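Side-chain contacts in pullulanase (Bacillus acidopullulyticus, PDB 2WAN), which hydrolyses the alpha-1,6-glucosidic linkages of pullulan and related branched starch polysaccharides: residues A[303-306]-A[307-310]; A[535-538]-A[539-543]; A[633-636]-A[637-641]; A[873-876]-A[877-881]. All coordinates share one frame; numbering follows the deposited sequence. Where two conformers were deposited one is given.

Contact 1: A[303-306]-A[307-310]; sequences RNVL and NLPR
Asn304 and Asn307 carry the polar side of this short turn. Arg303, just ahead, makes a salt bridge with Asp120, and its backbone O accepts from Leu306 N. The side chains of Asn304 and Asn307 run side by side in the same direction, with their amide planes 30° apart. CB of Asn304 lies 3.7 Å from ND2 of Asn307. No direct bond joins the two amides. Instead a water accepts from Asn307 ND2 at 3.0 Å and donates weakly to Asn304 OD1 at 3.2 Å. With chi1 at -61°, CG of Asn307 sits beside its own backbone N, which brings the amide over the Asn304 carbonyl, CG to O 3.3 Å. That carbonyl O also accepts from Asn307 N at 3.0 Å. The other amide ends are held elsewhere: Asn307 OD1 by the Tyr572 hydroxyl, Asn304 ND2 by a glycerol probably taken up from the crystallisation liquor. Val305 comes next. Its O accepts from Leu308 N at 3.2 Å, and its CG2 meets Leu308 CD1 at 4.0 Å, the two side chains crossing at a slant. Leu306 gives CB to the backbone of Asn307 and rests on Tyr572. Successive bonds from residue i+3 back to residue i mark a short 3-10 turn, here in the connection that leaves strand 295-302.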
loop_
_atom_site.group_PDB
_atom_site.type_symbol
_atom_site.label_atom_id
_atom_site.label_comp_id
_atom_site.label_asym_id
_atom_site.label_seq_id
_atom_site.Cartn_x
_atom_site.Cartn_y
_atom_site.Cartn_z
ATOM N N ARG A 303 15.580 -2.923 -19.378
ATOM C CA ARG A 303 14.780 -2.483 -18.226
ATOM C C ARG A 303 13.726 -1.489 -18.711
ATOM O O ARG A 303 12.683 -1.895 -19.201
ATOM C CB ARG A 303 15.650 -1.937 -17.076
ATOM C CG ARG A 303 14.836 -1.546 -15.811
ATOM C CD ARG A 303 15.722 -1.079 -14.652
ATOM N NE ARG A 303 16.376 0.203 -14.931
ATOM C CZ ARG A 303 16.941 0.985 -14.011
ATOM N NH1 ARG A 303 16.936 0.641 -12.729
ATOM N NH2 ARG A 303 17.522 2.125 -14.382
ATOM N N ASN A 304 13.999 -0.187 -18.644
ATOM C CA ASN A 304 12.949 0.788 -18.902
ATOM C C ASN A 304 12.595 0.937 -20.373
ATOM O O ASN A 304 11.576 1.537 -20.710
ATOM C CB ASN A 304 13.263 2.136 -18.255
ATOM C CG ASN A 304 13.279 2.060 -16.737
ATOM O OD1 ASN A 304 12.680 1.161 -16.151
ATOM N ND2 ASN A 304 13.963 3.004 -16.095
ATOM N N VAL A 305 13.404 0.329 -21.243
ATOM C CA VAL A 305 13.029 0.222 -22.655
ATOM C C VAL A 305 11.671 -0.497 -22.810
ATOM O O VAL A 305 10.883 -0.178 -23.710
ATOM C CB VAL A 305 14.131 -0.463 -23.490
ATOM C CG1 VAL A 305 14.348 -1.930 -23.064
ATOM C CG2 VAL A 305 13.807 -0.362 -24.986
ATOM N N LEU A 306 11.396 -1.438 -21.908
ATOM C CA LEU A 306 10.159 -2.226 -21.976
ATOM C C LEU A 306 8.912 -1.422 -21.604
ATOM O O LEU A 306 7.790 -1.890 -21.814
ATOM C CB LEU A 306 10.280 -3.496 -21.119
ATOM C CG LEU A 306 11.452 -4.425 -21.447
ATOM C CD1 LEU A 306 11.535 -5.575 -20.430
ATOM C CD2 LEU A 306 11.360 -4.971 -22.886
ATOM N N ASN A 307 9.106 -0.216 -21.057
ATOM C CA ASN A 307 7.993 0.720 -20.816
ATOM C C ASN A 307 7.324 1.211 -22.098
ATOM O O ASN A 307 6.179 1.653 -22.065
ATOM C CB ASN A 307 8.440 1.978 -20.055
ATOM C CG ASN A 307 9.016 1.693 -18.681
ATOM O OD1 ASN A 307 8.978 0.572 -18.173
ATOM N ND2 ASN A 307 9.567 2.738 -18.066
ATOM N N LEU A 308 8.056 1.160 -23.213
ATOM C CA LEU A 308 7.605 1.770 -24.475
ATOM C C LEU A 308 6.329 1.119 -25.025
ATOM O O LEU A 308 6.126 -0.087 -24.869
ATOM C CB LEU A 308 8.732 1.748 -25.527
ATOM C CG LEU A 308 9.979 2.606 -25.244
ATOM C CD1 LEU A 308 11.111 2.304 -26.231
ATOM C CD2 LEU A 308 9.643 4.079 -25.262
ATOM N N PRO A 309 5.457 1.917 -25.674
ATOM C CA PRO A 309 4.196 1.408 -26.214
ATOM C C PRO A 309 4.312 0.135 -27.073
ATOM O O PRO A 309 3.383 -0.673 -27.097
ATOM C CB PRO A 309 3.689 2.585 -27.046
ATOM C CG PRO A 309 4.164 3.764 -26.253
ATOM C CD PRO A 309 5.543 3.381 -25.807
ATOM N N ARG A 310 5.439 -0.050 -27.758
ATOM C CA ARG A 310 5.609 -1.230 -28.610
ATOM C C ARG A 310 5.624 -2.552 -27.828
ATOM O O ARG A 310 5.336 -3.599 -28.403
ATOM C CB ARG A 310 6.854 -1.106 -29.490
ATOM C CG ARG A 310 8.168 -1.184 -28.747
ATOM C CD ARG A 310 9.344 -1.220 -29.712
ATOM N NE ARG A 310 9.286 -2.380 -30.594
ATOM C CZ ARG A 310 10.052 -2.550 -31.666
ATOM N NH1 ARG A 310 10.940 -1.628 -32.014
ATOM N NH2 ARG A 310 9.920 -3.642 -32.398
HETATM O O HOH W 1 10.365 3.192 -15.242
#

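Contact 2: A[535-538]-A[539-543]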
loop_
_atom_site.group_PDB
_atom_site.type_symbol
_atom_site.label_atom_id
_atom_site.label_comp_id
_atom_site.label_asym_id
_atom_site.label_seq_id
_atom_site.Cartn_x
_atom_site.Cartn_y
_atom_site.Cartn_z
ATOM N N LYS A 535 -15.274 -19.035 -1.956
ATOM C CA LYS A 535 -16.552 -18.472 -2.408
ATOM C C LYS A 535 -17.649 -18.733 -1.380
ATOM O O LYS A 535 -18.490 -17.867 -1.164
ATOM C CB LYS A 535 -16.966 -19.020 -3.790
ATOM C CG LYS A 535 -16.097 -18.529 -4.926
ATOM C CD LYS A 535 -16.490 -19.197 -6.266
ATOM C CE LYS A 535 -15.651 -18.598 -7.395
ATOM N NZ LYS A 535 -15.818 -19.377 -8.670
ATOM N N GLN A 536 -17.652 -19.923 -0.753
ATOM C CA GLN A 536 -18.667 -20.234 0.257
ATOM C C GLN A 536 -18.523 -19.338 1.475
ATOM O O GLN A 536 -19.523 -18.922 2.042
ATOM C CB GLN A 536 -18.621 -21.715 0.655
ATOM C CG GLN A 536 -19.116 -22.610 -0.476
ATOM C CD GLN A 536 -18.939 -24.089 -0.169
ATOM O OE1 GLN A 536 -17.829 -24.615 -0.184
ATOM N NE2 GLN A 536 -20.043 -24.766 0.086
ATOM N N LEU A 537 -17.281 -19.040 1.867
ATOM C CA LEU A 537 -17.051 -18.064 2.960
ATOM C C LEU A 537 -17.710 -16.710 2.625
ATOM O O LEU A 537 -18.464 -16.139 3.431
ATOM C CB LEU A 537 -15.553 -17.880 3.229
ATOM C CG LEU A 537 -15.100 -16.838 4.276
ATOM C CD1 LEU A 537 -13.688 -17.167 4.771
ATOM C CD2 LEU A 537 -15.083 -15.399 3.732
ATOM N N ILE A 538 -17.398 -16.203 1.439
ATOM C CA ILE A 538 -17.918 -14.910 0.974
ATOM C C ILE A 538 -19.447 -14.946 0.863
ATOM O O ILE A 538 -20.130 -14.030 1.330
ATOM C CB ILE A 538 -17.240 -14.526 -0.358
ATOM C CG1 ILE A 538 -15.745 -14.297 -0.118
ATOM C CG2 ILE A 538 -17.918 -13.285 -1.027
ATOM C CD1 ILE A 538 -14.904 -14.390 -1.406
ATOM N N GLN A 539 -19.972 -16.010 0.272
ATOM C CA GLN A 539 -21.423 -16.195 0.164
ATOM C C GLN A 539 -22.114 -16.150 1.527
ATOM O O GLN A 539 -23.175 -15.498 1.694
ATOM C CB GLN A 539 -21.711 -17.525 -0.547
ATOM C CG GLN A 539 -23.164 -17.841 -0.782
ATOM C CD GLN A 539 -23.325 -19.163 -1.522
ATOM O OE1 GLN A 539 -22.633 -20.157 -1.229
ATOM N NE2 GLN A 539 -24.249 -19.189 -2.464
ATOM N N SER A 540 -21.517 -16.840 2.498
ATOM C CA SER A 540 -22.068 -16.942 3.849
ATOM C C SER A 540 -22.141 -15.585 4.529
ATOM O O SER A 540 -23.148 -15.237 5.130
ATOM C CB SER A 540 -21.210 -17.875 4.719
ATOM O OG SER A 540 -21.718 -17.935 6.046
ATOM N N LEU A 541 -21.039 -14.843 4.447
ATOM C CA LEU A 541 -20.954 -13.524 5.072
ATOM C C LEU A 541 -21.964 -12.582 4.400
ATOM O O LEU A 541 -22.692 -11.879 5.102
ATOM C CB LEU A 541 -19.528 -12.971 5.055
ATOM C CG LEU A 541 -18.562 -13.652 6.064
ATOM C CD1 LEU A 541 -17.149 -13.152 5.910
ATOM C CD2 LEU A 541 -19.048 -13.440 7.526
ATOM N N HIS A 542 -22.041 -12.628 3.071
ATOM C CA HIS A 542 -23.000 -11.791 2.345
ATOM C C HIS A 542 -24.434 -12.073 2.779
ATOM O O HIS A 542 -25.229 -11.140 2.921
ATOM C CB HIS A 542 -22.908 -11.986 0.827
ATOM C CG HIS A 542 -21.708 -11.359 0.168
ATOM N ND1 HIS A 542 -20.881 -10.432 0.773
ATOM C CD2 HIS A 542 -21.263 -11.479 -1.105
ATOM C CE1 HIS A 542 -19.949 -10.047 -0.092
ATOM N NE2 HIS A 542 -20.180 -10.650 -1.245
ATOM N N GLN A 543 -24.767 -13.348 3.005
ATOM C CA GLN A 543 -26.119 -13.718 3.473
ATOM C C GLN A 543 -26.451 -13.091 4.815
ATOM O O GLN A 543 -27.624 -12.930 5.146
ATOM C CB GLN A 543 -26.273 -15.232 3.589
ATOM C CG GLN A 543 -26.548 -15.944 2.270
ATOM C CD GLN A 543 -26.213 -17.430 2.345
ATOM O OE1 GLN A 543 -25.884 -17.957 3.420
ATOM N NE2 GLN A 543 -26.274 -18.109 1.202
HETATM O O HOH W 2 -22.019 -20.632 1.661
#
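Ile538 and His542 lie side by side on one flank of the helix, one turn apart. The backbone bonds are regular. Gln539 N, Ser540 N, Leu541 N and His542 N each donate to the O four residues earlier, and the His542 N to Ile538 O bond is 2.9 Å long. The same Ile538 O sits over one face of the imidazole, 3.3 Å from CG and offset toward the rim.

Two side-chain pairs pack along the helix. Ile538 CG2 makes a CH-pi contact over a face of the His542 ring, 3.9 Å from the centroid and 29° off the normal. His542 has its CG beside the backbone N (chi1 -74°), which lays the ring back along the preceding turn. The apolar pair is Leu537 and Leu541. They lie side by side, CD2 to CD1 3.7 Å, and pack on Leu488 and Val486 of strand 485-488.

Polar ends are mostly held from outside. His542 NE2 bonds to His615 O. Lys535 NZ makes salt bridges with Glu613 and Asp415, Ser540 OG bonds to Phe460 O, and Gln539 NE2 to Ala417 O. A water donates both to Gln536 O and to Gln539 OE1, at 3.0 Å each, bridging a carbonyl and a side chain three residues apart. A leucine in place of His542 would probably leave His615 O without this donor and remove the flat face that Ile538 CG2 packs on.

The i to i+4 pairs are those of an ordinary alpha helix, here one packed on the (beta/alpha)8 barrel of the alpha-amylase catalytic domain.

Contact 3: A[633-636]-A[637-641]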
loop_
_atom_site.group_PDB
_atom_site.type_symbol
_atom_site.label_atom_id
_atom_site.label_comp_id
_atom_site.label_asym_id
_atom_site.label_seq_id
_atom_site.Cartn_x
_atom_site.Cartn_y
_atom_site.Cartn_z
ATOM N N ALA A 633 -4.925 5.590 -8.051
ATOM C CA ALA A 633 -5.976 6.297 -8.759
ATOM C C ALA A 633 -6.606 5.376 -9.805
ATOM O O ALA A 633 -7.823 5.353 -9.962
ATOM C CB ALA A 633 -5.410 7.577 -9.406
ATOM N N LYS A 634 -5.775 4.614 -10.519
ATOM C CA LYS A 634 -6.303 3.714 -11.558
ATOM C C LYS A 634 -7.080 2.542 -10.970
ATOM O O LYS A 634 -8.125 2.152 -11.507
ATOM C CB LYS A 634 -5.204 3.199 -12.477
ATOM C CG LYS A 634 -4.654 4.233 -13.434
ATOM C CD LYS A 634 -3.601 3.594 -14.329
ATOM C CE LYS A 634 -3.183 4.528 -15.448
ATOM N NZ LYS A 634 -2.133 3.856 -16.263
ATOM N N ILE A 635 -6.556 1.964 -9.886
ATOM C CA ILE A 635 -7.273 0.910 -9.173
ATOM C C ILE A 635 -8.647 1.419 -8.744
ATOM O O ILE A 635 -9.677 0.777 -9.012
ATOM C CB ILE A 635 -6.470 0.395 -7.954
ATOM C CG1 ILE A 635 -5.262 -0.425 -8.431
ATOM C CG2 ILE A 635 -7.385 -0.424 -6.980
ATOM C CD1 ILE A 635 -4.266 -0.777 -7.326
ATOM N N SER A 636 -8.670 2.572 -8.078
ATOM C CA SER A 636 -9.925 3.163 -7.607
ATOM C C SER A 636 -10.893 3.418 -8.769
ATOM O O SER A 636 -12.059 3.019 -8.721
ATOM C CB SER A 636 -9.637 4.461 -6.829
ATOM O OG SER A 636 -10.850 5.070 -6.419
ATOM N N ASN A 637 -10.405 4.057 -9.831
ATOM C CA ASN A 637 -11.260 4.357 -10.983
ATOM C C ASN A 637 -11.840 3.107 -11.657
ATOM O O ASN A 637 -13.023 3.077 -11.989
ATOM C CB ASN A 637 -10.517 5.251 -11.985
ATOM C CG ASN A 637 -10.282 6.664 -11.453
ATOM O OD1 ASN A 637 -10.844 7.061 -10.434
ATOM N ND2 ASN A 637 -9.435 7.421 -12.137
ATOM N N GLU A 638 -11.010 2.086 -11.864
ATOM C CA GLU A 638 -11.477 0.850 -12.503
ATOM C C GLU A 638 -12.494 0.119 -11.639
ATOM O O GLU A 638 -13.561 -0.285 -12.122
ATOM C CB GLU A 638 -10.314 -0.085 -12.846
ATOM C CG GLU A 638 -9.459 0.407 -14.004
ATOM C CD GLU A 638 -8.541 -0.656 -14.577
ATOM O OE1 GLU A 638 -8.635 -1.849 -14.188
ATOM O OE2 GLU A 638 -7.711 -0.276 -15.431
ATOM N N LEU A 639 -12.177 -0.037 -10.352
ATOM C CA LEU A 639 -13.096 -0.757 -9.486
ATOM C C LEU A 639 -14.396 0.015 -9.224
ATOM O O LEU A 639 -15.467 -0.603 -9.166
ATOM C CB LEU A 639 -12.424 -1.209 -8.187
ATOM C CG LEU A 639 -11.269 -2.191 -8.410
ATOM C CD1 LEU A 639 -10.648 -2.517 -7.064
ATOM C CD2 LEU A 639 -11.713 -3.475 -9.153
ATOM N N HIS A 640 -14.319 1.344 -9.099
ATOM C CA HIS A 640 -15.541 2.138 -8.852
ATOM C C HIS A 640 -16.443 2.189 -10.092
ATOM O O HIS A 640 -17.649 2.387 -9.987
ATOM C CB HIS A 640 -15.224 3.552 -8.337
ATOM C CG HIS A 640 -14.665 3.575 -6.940
ATOM N ND1 HIS A 640 -15.189 2.826 -5.908
ATOM C CD2 HIS A 640 -13.625 4.266 -6.412
ATOM C CE1 HIS A 640 -14.493 3.054 -4.802
ATOM N NE2 HIS A 640 -13.543 3.929 -5.081
ATOM N N ALA A 641 -15.848 1.995 -11.263
ATOM C CA ALA A 641 -16.640 1.845 -12.491
ATOM C C ALA A 641 -17.489 0.571 -12.481
ATOM O O ALA A 641 -18.581 0.545 -13.059
ATOM C CB ALA A 641 -15.734 1.895 -13.734
HETATM O O HOH W 3 -12.921 6.351 -8.468
#
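Residues 633-636 and 637-641 form one unbroken run of alpha helix, and four backbone bonds tie Asn637, Glu638, Leu639 and His640 to the residues four places before them. This is the helix of a beta-alpha-beta unit of the catalytic barrel, between strands 618-621 and 647-650. The shortest of the four bonds, His640 N to Ser636 O, measures 2.8 Å. On the barrel side, Ile635 CG2 meets Leu639 CD1 at 3.9 Å, the two side chains pointing the same way. Ile635 also packs on Phe621 and Leu639 on Phe619, both in strand 618-621. Glu638 folds its CG over Lys634 O, 3.3 Å away, and sends OE1 to Asn608 on helix 597-614. Lys634 extends to Gln600 on that helix instead of pairing with Glu638. His640 has chi1 at -70°, which swings its ring back over the turn and sets CG 3.2 Å from Ser636 O. Ser636 OG bonds to Leu674 O, and His640 NE2 bonds weakly to Gly675 O. An alanine at His640 is likely to lose that weak bond and uncover the flank of Leu648, on which the ring rests. At the edge of the imidazole, in its plane, a water donates to Ser636 OG at 3.2 Å and to Asn637 OD1 at 2.9 Å.

Contact 4: A[873-876]-A[877-881]; sequences NPNK and TSQTL
One side-chain amide, that of Asn873, holds this turn from the inside, with its oxygen gripping one arm and its nitrogen the other. Asn873 OD1 accepts twice from Asn875. The backbone N of Asn875 reaches it at 3.1 Å from well above the carbonyl plane. Asn875 ND2 reaches it at 3.0 Å, with a C=O...N angle of 174°. On the other side of the turn, Asn873 ND2 donates to Thr877 O at 3.1 Å. That bond is nearly straight at 174°, and the acceptor lies in the amide plane of Asn873. The same ND2 also bonds to Pro912 O. With chi1 at 178°, CG of Asn873 stands opposite its backbone N, and this carries the amide into the middle of the turn. All of these bonds keep the amide from rotating.

Gln879 crosses Asn873 at about a right angle, with its CG 3.3 Å from Asn873 OD1. Its chain bends at chi2, which carries NE2 back toward Thr877 O, where it makes a weak bond of 3.5 Å. Asn875 ND2 has a second acceptor in Asn850 O. Lys876 extends outward to a salt bridge with Asp751.

The bond from Asn875 N to the side chain two residues earlier defines an Asx turn, here in the loop that joins strands 868-873 and 879-882 of the C-terminal all-beta domain.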
loop_
_atom_site.group_PDB
_atom_site.type_symbol
_atom_site.label_atom_id
_atom_site.label_comp_id
_atom_site.label_asym_id
_atom_site.label_seq_id
_atom_site.Cartn_x
_atom_site.Cartn_y
_atom_site.Cartn_z
ATOM N N ASN A 873 -14.108 10.989 28.824
ATOM C CA ASN A 873 -13.421 11.311 30.089
ATOM C C ASN A 873 -12.399 10.238 30.473
ATOM O O ASN A 873 -12.768 9.261 31.128
ATOM C CB ASN A 873 -14.406 11.485 31.244
ATOM C CG ASN A 873 -13.683 11.775 32.552
ATOM O OD1 ASN A 873 -12.576 12.295 32.524
ATOM N ND2 ASN A 873 -14.276 11.408 33.670
ATOM N N PRO A 874 -11.119 10.431 30.095
ATOM C CA PRO A 874 -10.074 9.448 30.411
ATOM C C PRO A 874 -9.544 9.536 31.837
ATOM O O PRO A 874 -8.766 8.679 32.257
ATOM C CB PRO A 874 -8.955 9.816 29.442
ATOM C CG PRO A 874 -9.134 11.277 29.207
ATOM C CD PRO A 874 -10.618 11.492 29.202
ATOM N N ASN A 875 -9.964 10.561 32.561
ATOM C CA ASN A 875 -9.426 10.833 33.891
ATOM C C ASN A 875 -9.959 9.900 34.962
ATOM O O ASN A 875 -11.031 9.310 34.821
ATOM C CB ASN A 875 -9.691 12.288 34.245
ATOM C CG ASN A 875 -9.134 13.221 33.214
ATOM O OD1 ASN A 875 -7.914 13.332 33.063
ATOM N ND2 ASN A 875 -10.022 13.867 32.454
ATOM N N LYS A 876 -9.203 9.772 36.053
ATOM C CA LYS A 876 -9.577 8.866 37.121
ATOM C C LYS A 876 -10.633 9.408 38.092
ATOM O O LYS A 876 -11.054 8.696 39.010
ATOM C CB LYS A 876 -8.315 8.394 37.853
ATOM C CG LYS A 876 -7.658 7.231 37.120
ATOM C CD LYS A 876 -6.401 6.783 37.803
ATOM C CE LYS A 876 -5.765 5.628 37.052
ATOM N NZ LYS A 876 -4.430 5.303 37.638
ATOM N N THR A 877 -11.077 10.646 37.886
ATOM C CA THR A 877 -12.204 11.176 38.641
ATOM C C THR A 877 -13.309 11.573 37.686
ATOM O O THR A 877 -13.044 11.822 36.502
ATOM C CB THR A 877 -11.813 12.386 39.514
ATOM O OG1 THR A 877 -11.290 13.424 38.684
ATOM C CG2 THR A 877 -10.738 11.990 40.532
ATOM N N SER A 878 -14.529 11.643 38.209
ATOM C CA SER A 878 -15.671 12.102 37.424
ATOM C C SER A 878 -15.461 13.556 37.047
ATOM O O SER A 878 -14.761 14.299 37.747
ATOM C CB SER A 878 -16.986 11.928 38.191
ATOM O OG SER A 878 -17.011 12.781 39.331
ATOM N N GLN A 879 -16.067 13.959 35.928
ATOM C CA GLN A 879 -15.919 15.299 35.405
ATOM C C GLN A 879 -17.290 15.804 34.989
ATOM O O GLN A 879 -18.150 15.022 34.600
ATOM C CB GLN A 879 -14.983 15.305 34.205
ATOM C CG GLN A 879 -13.581 14.770 34.496
ATOM C CD GLN A 879 -12.767 15.715 35.352
ATOM O OE1 GLN A 879 -12.759 16.923 35.126
ATOM N NE2 GLN A 879 -12.049 15.166 36.322
ATOM N N THR A 880 -17.496 17.110 35.070
ATOM C CA THR A 880 -18.802 17.665 34.753
ATOM C C THR A 880 -18.787 18.431 33.440
ATOM O O THR A 880 -17.778 19.006 33.055
ATOM C CB THR A 880 -19.319 18.575 35.886
ATOM O OG1 THR A 880 -18.430 19.687 36.037
ATOM C CG2 THR A 880 -19.376 17.800 37.195
ATOM N N LEU A 881 -19.927 18.400 32.752
ATOM C CA LEU A 881 -20.089 19.090 31.488
ATOM C C LEU A 881 -21.277 20.048 31.551
ATOM O O LEU A 881 -22.373 19.641 31.906
ATOM C CB LEU A 881 -20.334 18.058 30.369
ATOM C CG LEU A 881 -20.610 18.669 28.995
ATOM C CD1 LEU A 881 -19.359 19.330 28.439
ATOM C CD2 LEU A 881 -21.071 17.584 28.042
#

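In the fold
The four contacts follow one another along the chain, and none touches another. Contact 1 lies in the connection between strands 295-302 and 319-322, before the catalytic barrel. Contacts 2 and 3 sit on helices 529-543 and 629-642 around the same eight-stranded parallel barrel, with centres 24 Å apart. Helix 597-614 receives side chains from both. Contact 1 is 24 Å from contact 3 between centres, though their nearest atoms are about 10 Å apart. The centre of contact 4 is 63 Å from that of contact 1, on the opposite side of the chain's centre. Two contacts thus lie within helices of the catalytic barrel, the others in a linking loop and the C-terminal beta domain.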